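PDB 2E4T: endoglucanase from Clostridium thermocellum, which hydrolyses internal beta-1,4-glucosidic bonds of cellulose and probably also of xyloglucan, this chain being the family 44 module of a larger multidomain enzyme. Local coordinates for residues A213-V218 with A225-P230; K267-D270 with R275-D278; D376-F381 with N405-Y410; T316-T321 with G382-Y387. One frame throughout, in Å; residues are numbered along the deposited sequence. Where two conformers were deposited one is given.

Interaction 1: residues A213-V218 with A225-P230; sequences ALSKAV and AEIFGP
Ala225 meets helix 204-221 just before strand 226-232 begins, its CB lying 4.3 Å from Val218 CG1. This is a helix-to-strand step of the TIM-like barrel: the helix lies outside the parallel barrel strands and runs into the strand that it packs against. The carbonyl oxygen of Ala225 is held by Lys219, the next residue of the helix, which ties the last turns of the helix to the approach to the strand.

At Glu226 the side chain leaves on the far side of the strand, where its carboxylate is taken up by Lys354, Tyr104 and Tyr387. The alternation of the strand then brings Ile227 round to the helix, and this side chain makes the largest contribution to the contact. Its CG1 branch stands anti to the carbonyl carbon (chi1 -71°), and a further turn at chi2 (-74°) brings CD1 round to Val218. There it meets the isopropyl group tip to tip, 4.1 Å from Val218 CB and equally far from both methyls. Nearer its root, Ile227 CG1 is 3.5 Å from Ser215 OG. That hydroxyl is already engaged by the carbonyl oxygen of Leu276, so a small polar group is satisfied within an otherwise apolar, buried interface. Ile183 and Tyr181 of the adjacent strand 180-183 flank Ile227 and Val218, extending the layer between helix and barrel wall. Besides reaching Val218, Ile227 CD1 approaches the helix backbone itself, lying 4.1 Å from Ser215 CA.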
# COMPACT_ATOMS: atom_id res chain seq x y z
N ALA A 213 2.71 -13.09 -19.16
CA ALA A 213 1.74 -12.99 -20.24
C ALA A 213 0.78 -11.81 -20.03
O ALA A 213 0.45 -11.08 -21.00
CB ALA A 213 0.98 -14.29 -20.38
N LEU A 214 0.30 -11.60 -18.81
CA LEU A 214 -0.62 -10.49 -18.57
C LEU A 214 0.11 -9.16 -18.76
O LEU A 214 -0.44 -8.22 -19.37
CB LEU A 214 -1.26 -10.64 -17.18
CG LEU A 214 -2.16 -9.49 -16.78
CD1 LEU A 214 -3.27 -9.24 -17.82
CD2 LEU A 214 -2.83 -9.80 -15.43
N SER A 215 1.32 -9.04 -18.23
CA SER A 215 2.06 -7.80 -18.40
C SER A 215 2.25 -7.45 -19.87
O SER A 215 2.03 -6.31 -20.32
CB SER A 215 3.41 -7.90 -17.70
OG SER A 215 4.08 -6.67 -17.90
N LYS A 216 2.68 -8.45 -20.69
CA LYS A 216 2.82 -8.21 -22.13
C LYS A 216 1.53 -7.72 -22.73
O LYS A 216 1.52 -6.78 -23.56
CB LYS A 216 3.29 -9.47 -22.85
CG LYS A 216 4.71 -9.84 -22.60
CD LYS A 216 5.02 -11.26 -23.10
CE LYS A 216 6.45 -11.67 -22.96
NZ LYS A 216 6.67 -13.10 -23.33
N ALA A 217 0.41 -8.36 -22.38
CA ALA A 217 -0.86 -8.01 -22.97
C ALA A 217 -1.25 -6.56 -22.64
O ALA A 217 -1.76 -5.82 -23.49
CB ALA A 217 -1.94 -8.98 -22.44
N VAL A 218 -1.07 -6.18 -21.37
CA VAL A 218 -1.40 -4.82 -20.93
C VAL A 218 -0.52 -3.80 -21.64
O VAL A 218 -1.01 -2.77 -22.12
CB VAL A 218 -1.23 -4.70 -19.39
CG1 VAL A 218 -1.35 -3.23 -18.95
CG2 VAL A 218 -2.21 -5.57 -18.68
N ALA A 225 1.66 2.07 -18.75
CA ALA A 225 1.06 1.59 -17.50
C ALA A 225 2.08 0.80 -16.70
O ALA A 225 2.89 0.05 -17.27
CB ALA A 225 -0.16 0.73 -17.84
N GLU A 226 1.99 0.93 -15.38
CA GLU A 226 2.90 0.19 -14.49
C GLU A 226 2.23 -1.09 -14.04
O GLU A 226 1.06 -1.07 -13.62
CB GLU A 226 3.24 1.07 -13.28
CG GLU A 226 4.19 2.17 -13.69
CD GLU A 226 4.58 3.11 -12.56
OE1 GLU A 226 3.72 3.50 -11.74
OE2 GLU A 226 5.76 3.47 -12.49
N ILE A 227 3.00 -2.18 -14.09
CA ILE A 227 2.53 -3.49 -13.63
C ILE A 227 3.08 -3.77 -12.25
O ILE A 227 4.30 -3.69 -11.99
CB ILE A 227 2.97 -4.58 -14.66
CG1 ILE A 227 2.18 -4.44 -15.95
CG2 ILE A 227 2.86 -5.97 -14.04
CD1 ILE A 227 0.68 -4.95 -15.80
N PHE A 228 2.14 -4.13 -11.35
CA PHE A 228 2.41 -4.44 -9.96
C PHE A 228 2.19 -5.94 -9.73
O PHE A 228 1.16 -6.49 -10.16
CB PHE A 228 1.37 -3.72 -9.05
CG PHE A 228 1.53 -2.23 -8.91
CD1 PHE A 228 1.46 -1.38 -10.01
CD2 PHE A 228 1.71 -1.67 -7.65
CE1 PHE A 228 1.57 -0.00 -9.86
CE2 PHE A 228 1.80 -0.28 -7.50
CZ PHE A 228 1.74 0.55 -8.62
N GLY A 229 3.11 -6.57 -9.00
CA GLY A 229 2.88 -7.93 -8.57
C GLY A 229 3.95 -8.32 -7.58
O GLY A 229 4.97 -7.62 -7.45
N PRO A 230 3.74 -9.42 -6.84
CA PRO A 230 2.63 -10.36 -6.98
C PRO A 230 1.44 -10.15 -6.04
O PRO A 230 0.55 -10.99 -6.01
CB PRO A 230 3.29 -11.77 -6.77
CG PRO A 230 4.71 -11.50 -6.29
CD PRO A 230 4.78 -9.98 -5.96

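Interaction 2: residues K267-D270 with R275-D278; sequences KASD and RLLD
Ser269 and Leu276 share the same first torsion, chi1 -64°, which sets each gamma atom beside its own backbone nitrogen and brings Ser269 OG up to the backbone of Leu276. The contact closes the short loop between helix 257-272 and strand 279-284, another helix-to-strand connection of the TIM-like barrel, by folding the loop back onto the last turns of the helix. Leu276 N donates to Ser269 OG over 2.9 Å, in a bond that is somewhat bent (N-H...O 143°). The same oxygen is hydrogen-bonded to the carbonyl of Met265, one turn earlier in the helix, and to the hydroxyl of Tyr350. Three partners therefore grip one buried hydroxyl and fix its rotation.

The carbon atoms follow this polar link closely. Leu276 CB lies 3.4 Å from Ser269 OG, and the extended end of the leucine runs alongside the helix so that its CD1 comes to 4.2 Å from Ala268 CB. Val212 and Lys216 of helix 204-221 touch the same leucine, which is thus held between two neighbouring helices of the barrel's outer layer.

Arg275 directs its side chain to the other side of the loop and braces it from there. Pro351 O receives NH2, while NH1 also meets Thr353 OG1. Within the loop, the guanidinium group turns its edge to the carbonyl of Leu277, and Arg275 NH1 reaches Leu277 O almost in the guanidinium plane, at 2.8 Å with an N-H...O angle of 156°.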
# COMPACT_ATOMS: atom_id res chain seq x y z
N LYS A 267 14.38 -11.81 -16.22
CA LYS A 267 14.76 -12.66 -17.35
C LYS A 267 13.73 -12.50 -18.47
O LYS A 267 14.08 -12.39 -19.66
CB LYS A 267 14.85 -14.12 -16.88
CG LYS A 267 15.08 -15.19 -17.93
CD LYS A 267 15.17 -16.62 -17.35
CE LYS A 267 15.62 -17.61 -18.39
NZ LYS A 267 14.46 -17.99 -19.25
N ALA A 268 12.43 -12.57 -18.12
CA ALA A 268 11.40 -12.44 -19.12
C ALA A 268 11.46 -11.08 -19.78
O ALA A 268 11.23 -10.95 -21.01
CB ALA A 268 10.01 -12.66 -18.52
N SER A 269 11.70 -10.01 -19.01
CA SER A 269 11.80 -8.66 -19.57
C SER A 269 13.02 -8.57 -20.51
O SER A 269 12.91 -7.94 -21.57
CB SER A 269 11.97 -7.67 -18.42
OG SER A 269 10.78 -7.69 -17.59
N ASP A 270 14.15 -9.16 -20.13
CA ASP A 270 15.36 -9.16 -20.97
C ASP A 270 15.10 -9.90 -22.26
O ASP A 270 15.63 -9.48 -23.30
CB ASP A 270 16.51 -9.75 -20.19
CG ASP A 270 17.07 -8.79 -19.12
OD1 ASP A 270 16.68 -7.60 -19.10
OD2 ASP A 270 17.88 -9.27 -18.32
N ARG A 275 10.66 -3.63 -19.86
CA ARG A 275 10.35 -3.95 -18.49
C ARG A 275 8.93 -4.49 -18.36
O ARG A 275 7.96 -3.82 -18.77
CB ARG A 275 10.52 -2.69 -17.64
CG ARG A 275 10.05 -2.86 -16.20
CD ARG A 275 10.43 -1.61 -15.34
NE ARG A 275 11.86 -1.54 -15.05
CZ ARG A 275 12.44 -2.15 -14.01
NH1 ARG A 275 11.73 -2.97 -13.20
NH2 ARG A 275 13.74 -1.92 -13.77
N LEU A 276 8.78 -5.65 -17.72
CA LEU A 276 7.46 -6.26 -17.56
C LEU A 276 6.98 -6.22 -16.11
O LEU A 276 5.79 -6.49 -15.85
CB LEU A 276 7.45 -7.73 -18.05
CG LEU A 276 7.73 -7.85 -19.54
CD1 LEU A 276 7.77 -9.33 -19.91
CD2 LEU A 276 6.69 -7.15 -20.40
N LEU A 277 7.86 -5.94 -15.15
CA LEU A 277 7.46 -5.74 -13.75
C LEU A 277 7.93 -4.33 -13.38
O LEU A 277 9.14 -4.08 -13.39
CB LEU A 277 8.13 -6.73 -12.83
CG LEU A 277 7.82 -6.57 -11.34
CD1 LEU A 277 6.34 -6.85 -11.03
CD2 LEU A 277 8.74 -7.36 -10.49
N ASP A 278 6.99 -3.45 -13.03
CA ASP A 278 7.37 -2.11 -12.61
C ASP A 278 7.50 -1.99 -11.10
O ASP A 278 8.36 -1.24 -10.60
CB ASP A 278 6.38 -1.08 -13.14
CG ASP A 278 6.42 -1.04 -14.64
OD1 ASP A 278 7.35 -0.38 -15.18
OD2 ASP A 278 5.55 -1.69 -15.27

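Interaction 3: residues D376-F381 with N405-Y410; sequences DVLGIF and NLYTNY
Leu378 and Tyr407 mark the closest approach of two helical backbones, their CA atoms 8.1 Å apart. Helix 368-384 runs on through 376-381, whereas helix 398-408 is near its end, and Asn409 is the first residue to leave helical angles. The gap between the backbones is bridged chiefly by one large side chain, that of Tyr407, which extends across to the other helix and slides past Leu378 running the opposite way.

Leu378 CB sits over one face of the phenol ring, 4.0 Å from the Tyr407 ring centroid and 20° off the ring normal, a CH-pi contact displaced toward CE2. Its CD1 methyl continues along the same flank, 3.9 Å from Tyr407 CD2. The far end of the ring reaches Gly379, where the absence of a side chain lets Tyr407 OH come within 3.2 Å of Gly379 CA. The hydroxyl is also close to Gly379 N, but the angle is too poor for a bond; its partner is the carbonyl oxygen of Ala375, so the phenol is anchored to the helix backbone.

Tyr435 and Ile449 of the large beta-sheet also touch Tyr407, placing the contact where barrel and beta domain meet. The pairing is that of successive outer helices of a TIM-like barrel, here the last two, and the helix 398-408 that delivers Tyr407 also carries the zinc ligand Glu401.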
# COMPACT_ATOMS: atom_id res chain seq x y z
N ASP A 376 4.08 7.09 11.79
CA ASP A 376 5.46 6.58 11.78
C ASP A 376 5.68 5.78 10.48
O ASP A 376 6.71 5.97 9.77
CB ASP A 376 5.65 5.69 13.02
CG ASP A 376 7.09 5.54 13.44
OD1 ASP A 376 7.90 6.46 13.20
OD2 ASP A 376 7.41 4.43 13.99
N VAL A 377 4.75 4.86 10.16
CA VAL A 377 4.83 4.06 8.95
C VAL A 377 4.95 4.94 7.72
O VAL A 377 5.76 4.66 6.80
CB VAL A 377 3.60 3.11 8.90
CG1 VAL A 377 3.44 2.44 7.54
CG2 VAL A 377 3.73 2.08 10.00
N LEU A 378 4.10 5.99 7.62
CA LEU A 378 4.19 6.85 6.44
C LEU A 378 5.55 7.57 6.36
O LEU A 378 6.09 7.79 5.25
CB LEU A 378 3.05 7.85 6.44
CG LEU A 378 1.68 7.23 6.29
CD1 LEU A 378 0.61 8.33 6.50
CD2 LEU A 378 1.50 6.53 4.95
N GLY A 379 6.09 7.97 7.53
CA GLY A 379 7.43 8.58 7.54
C GLY A 379 8.48 7.59 7.01
O GLY A 379 9.37 7.97 6.21
N ILE A 380 8.39 6.33 7.47
CA ILE A 380 9.30 5.29 7.04
C ILE A 380 9.16 5.02 5.54
O ILE A 380 10.18 4.90 4.82
CB ILE A 380 9.01 4.01 7.89
CG1 ILE A 380 9.42 4.25 9.34
CG2 ILE A 380 9.69 2.79 7.29
CD1 ILE A 380 8.68 3.35 10.31
N PHE A 381 7.94 4.86 5.06
CA PHE A 381 7.74 4.63 3.63
C PHE A 381 8.42 5.72 2.82
O PHE A 381 9.06 5.46 1.78
CB PHE A 381 6.26 4.57 3.29
CG PHE A 381 5.51 3.33 3.76
CD1 PHE A 381 6.15 2.20 4.24
CD2 PHE A 381 4.14 3.31 3.67
CE1 PHE A 381 5.42 1.05 4.64
CE2 PHE A 381 3.41 2.16 4.07
CZ PHE A 381 4.05 1.06 4.51
N ASN A 405 -3.71 12.39 7.18
CA ASN A 405 -3.86 13.84 6.95
C ASN A 405 -2.71 14.64 7.52
O ASN A 405 -2.43 15.75 7.04
CB ASN A 405 -5.19 14.34 7.54
CG ASN A 405 -6.36 14.04 6.63
OD1 ASN A 405 -6.25 13.87 5.42
ND2 ASN A 405 -7.57 14.03 7.27
N LEU A 406 -2.02 14.14 8.55
CA LEU A 406 -0.87 14.87 9.09
C LEU A 406 0.17 15.10 7.96
O LEU A 406 0.90 16.11 7.99
CB LEU A 406 -0.27 14.12 10.25
CG LEU A 406 0.68 14.95 11.13
CD1 LEU A 406 -0.02 16.08 11.87
CD2 LEU A 406 1.43 14.02 12.10
N TYR A 407 0.25 14.15 7.02
CA TYR A 407 1.11 14.29 5.86
C TYR A 407 0.44 14.97 4.68
O TYR A 407 1.09 15.75 3.97
CB TYR A 407 1.64 12.93 5.39
CG TYR A 407 2.65 12.33 6.33
CD1 TYR A 407 4.04 12.43 6.04
CD2 TYR A 407 2.26 11.67 7.49
CE1 TYR A 407 4.98 11.89 6.88
CE2 TYR A 407 3.19 11.14 8.37
CZ TYR A 407 4.58 11.22 8.06
OH TYR A 407 5.54 10.72 8.90
N THR A 408 -0.82 14.66 4.40
CA THR A 408 -1.41 15.06 3.13
C THR A 408 -2.24 16.32 3.20
O THR A 408 -2.55 16.90 2.12
CB THR A 408 -2.31 13.92 2.58
OG1 THR A 408 -3.36 13.78 3.56
CG2 THR A 408 -1.55 12.65 2.36
N ASN A 409 -2.69 16.73 4.38
CA ASN A 409 -3.65 17.84 4.46
C ASN A 409 -3.71 18.25 5.93
O ASN A 409 -4.74 18.08 6.63
CB ASN A 409 -5.01 17.43 3.93
CG ASN A 409 -5.91 18.63 3.70
OD1 ASN A 409 -5.62 19.76 4.16
ND2 ASN A 409 -6.98 18.43 2.95
N TYR A 410 -2.61 18.79 6.44
CA TYR A 410 -2.54 19.00 7.88
C TYR A 410 -3.37 20.18 8.38
O TYR A 410 -3.71 20.23 9.57
CB TYR A 410 -1.08 19.08 8.39
CG TYR A 410 -0.28 20.20 7.77
CD1 TYR A 410 -0.40 21.52 8.18
CD2 TYR A 410 0.62 19.93 6.75
CE1 TYR A 410 0.38 22.51 7.56
CE2 TYR A 410 1.36 20.92 6.13
CZ TYR A 410 1.25 22.18 6.54
OH TYR A 410 2.00 23.15 5.91

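Interaction 4: residues T316-T321 with G382-Y387; sequences TLWDPT and GKYGVY
The C-terminal end of helix 368-384, closed by a Schellman motif at Gly385, presents Tyr384 to Trp318 of the loop between helices 304-312 and 327-331. Gly385 has the positive phi of that motif and turns the chain out of the helix directly after the tyrosine.

Trp318 CG occupies the crowded position between the backbone nitrogen and the carbonyl carbon (chi1 66°), and the side chain crosses Tyr384 obliquely. Root rather than ring makes the central contact: Trp318 CB lies over the phenol face, 3.8 Å from the Tyr384 ring centroid and 19° off its normal. The opposite face of the phenol is met by CG of Lys383. Beyond CB, the indole five-membered ring and the phenol are nearly parallel, at 17°, but offset so much that little of one ring lies above the other. The phenol oxygen lies beside the CD2-CE3 bond of the six-membered ring, with Tyr384 OH 3.2 Å from Trp318 CE3.

Asp319, whose CB rests over the indole, shapes the loop. Its OD1 accepts from Thr321 N at 2.9 Å, forming an Asx turn, and from Thr321 OG1 at 2.7 Å, both donors approaching from one face of the carboxylate; OD2 pairs with Arg315. Across the contact itself, CH-pi and dispersion forces join two partly exposed aromatic residues, implying cohesion that rests on a methylene set against an aromatic face, not on directed polar bonds.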
# COMPACT_ATOMS: atom_id res chain seq x y z
N THR A 316 10.09 -2.75 12.77
CA THR A 316 10.43 -3.95 12.00
C THR A 316 10.60 -3.65 10.51
O THR A 316 11.25 -4.40 9.79
CB THR A 316 9.33 -5.01 12.22
OG1 THR A 316 9.33 -5.28 13.62
CG2 THR A 316 9.52 -6.25 11.40
N LEU A 317 9.99 -2.53 10.05
CA LEU A 317 10.15 -2.14 8.67
C LEU A 317 11.61 -1.76 8.32
O LEU A 317 12.01 -1.95 7.17
CB LEU A 317 9.24 -0.96 8.32
CG LEU A 317 7.75 -1.26 8.42
CD1 LEU A 317 6.92 0.03 8.27
CD2 LEU A 317 7.30 -2.28 7.37
N TRP A 318 12.36 -1.14 9.27
CA TRP A 318 13.60 -0.49 8.91
C TRP A 318 14.76 -0.73 9.87
O TRP A 318 15.92 -0.52 9.45
CB TRP A 318 13.40 1.05 8.76
CG TRP A 318 13.06 1.71 10.05
CD1 TRP A 318 11.81 1.91 10.60
CD2 TRP A 318 13.99 2.27 11.01
NE1 TRP A 318 11.92 2.55 11.82
CE2 TRP A 318 13.24 2.75 12.09
CE3 TRP A 318 15.40 2.38 11.04
CZ2 TRP A 318 13.83 3.36 13.21
CZ3 TRP A 318 15.98 2.95 12.18
CH2 TRP A 318 15.21 3.43 13.24
N ASP A 319 14.51 -1.02 11.15
CA ASP A 319 15.53 -0.87 12.19
C ASP A 319 16.16 -2.23 12.47
O ASP A 319 15.49 -3.14 13.01
CB ASP A 319 14.83 -0.37 13.46
CG ASP A 319 15.69 -0.27 14.67
OD1 ASP A 319 16.94 -0.49 14.59
OD2 ASP A 319 15.13 0.02 15.74
N PRO A 320 17.46 -2.42 12.13
CA PRO A 320 18.06 -3.74 12.37
C PRO A 320 18.17 -4.09 13.85
O PRO A 320 18.33 -5.32 14.16
CB PRO A 320 19.46 -3.62 11.74
CG PRO A 320 19.76 -2.18 11.73
CD PRO A 320 18.40 -1.47 11.53
N THR A 321 18.05 -3.13 14.75
CA THR A 321 18.18 -3.45 16.16
C THR A 321 16.88 -3.93 16.79
O THR A 321 16.89 -4.34 17.97
CB THR A 321 18.68 -2.22 16.97
OG1 THR A 321 17.65 -1.23 17.09
CG2 THR A 321 19.96 -1.60 16.35
N GLY A 382 8.25 6.97 3.26
CA GLY A 382 8.84 8.08 2.49
C GLY A 382 10.34 8.04 2.52
O GLY A 382 10.94 8.08 1.41
N LYS A 383 10.91 7.88 3.73
CA LYS A 383 12.35 7.96 3.97
C LYS A 383 13.09 6.84 3.27
O LYS A 383 14.20 7.03 2.77
CB LYS A 383 12.59 7.92 5.48
CG LYS A 383 14.04 7.95 5.93
CD LYS A 383 14.13 8.07 7.46
CE LYS A 383 15.56 8.04 7.96
NZ LYS A 383 15.58 8.22 9.41
N TYR A 384 12.50 5.62 3.28
CA TYR A 384 13.19 4.44 2.78
C TYR A 384 12.86 4.15 1.34
O TYR A 384 13.40 3.18 0.78
CB TYR A 384 13.04 3.26 3.78
CG TYR A 384 13.73 3.51 5.13
CD1 TYR A 384 15.07 3.26 5.29
CD2 TYR A 384 13.08 4.09 6.16
CE1 TYR A 384 15.72 3.55 6.50
CE2 TYR A 384 13.70 4.40 7.38
CZ TYR A 384 15.05 4.17 7.52
OH TYR A 384 15.66 4.54 8.70
N GLY A 385 12.03 4.95 0.68
CA GLY A 385 11.88 4.84 -0.75
C GLY A 385 10.77 3.96 -1.25
O GLY A 385 10.80 3.57 -2.45
N VAL A 386 9.74 3.70 -0.44
CA VAL A 386 8.57 3.02 -0.97
C VAL A 386 7.88 3.91 -1.98
O VAL A 386 7.81 5.13 -1.83
CB VAL A 386 7.62 2.64 0.22
CG1 VAL A 386 6.30 2.14 -0.23
CG2 VAL A 386 8.33 1.64 1.13
N TYR A 387 7.38 3.29 -3.07
CA TYR A 387 6.77 4.02 -4.17
C TYR A 387 5.27 4.31 -3.98
O TYR A 387 4.77 5.39 -4.32
CB TYR A 387 6.95 3.19 -5.45
CG TYR A 387 6.31 3.77 -6.67
CD1 TYR A 387 6.73 5.00 -7.19
CD2 TYR A 387 5.31 3.07 -7.34
CE1 TYR A 387 6.14 5.51 -8.34
CE2 TYR A 387 4.75 3.57 -8.52
CZ TYR A 387 5.19 4.79 -9.02
OH TYR A 387 4.69 5.33 -10.18

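In the fold
Interactions 1 and 2 are neighbours on the barrel wall, their centres 9 Å apart. They are joined by Ser215 OG to Leu276 O (2.7 Å) and by Ile227 N to Asp278 OD2 (2.9 Å), so successive helix-to-strand turns brace one another. Interactions 3 and 4 share helix 368-384: Phe381 O and Val386 N are 2.9 Å apart, and Ile380 CD1 packs on Trp318 CD1 at 3.5 Å. The two pairs meet where Glu226 OE1 lies 2.6 Å from Tyr387 OH. Interactions 1 and 3 sit on opposite sides of the chain's centre, about 29 Å between centres. Interaction 3 approaches the zinc site, the Leu378 side chain being about 9 Å from that of Glu401.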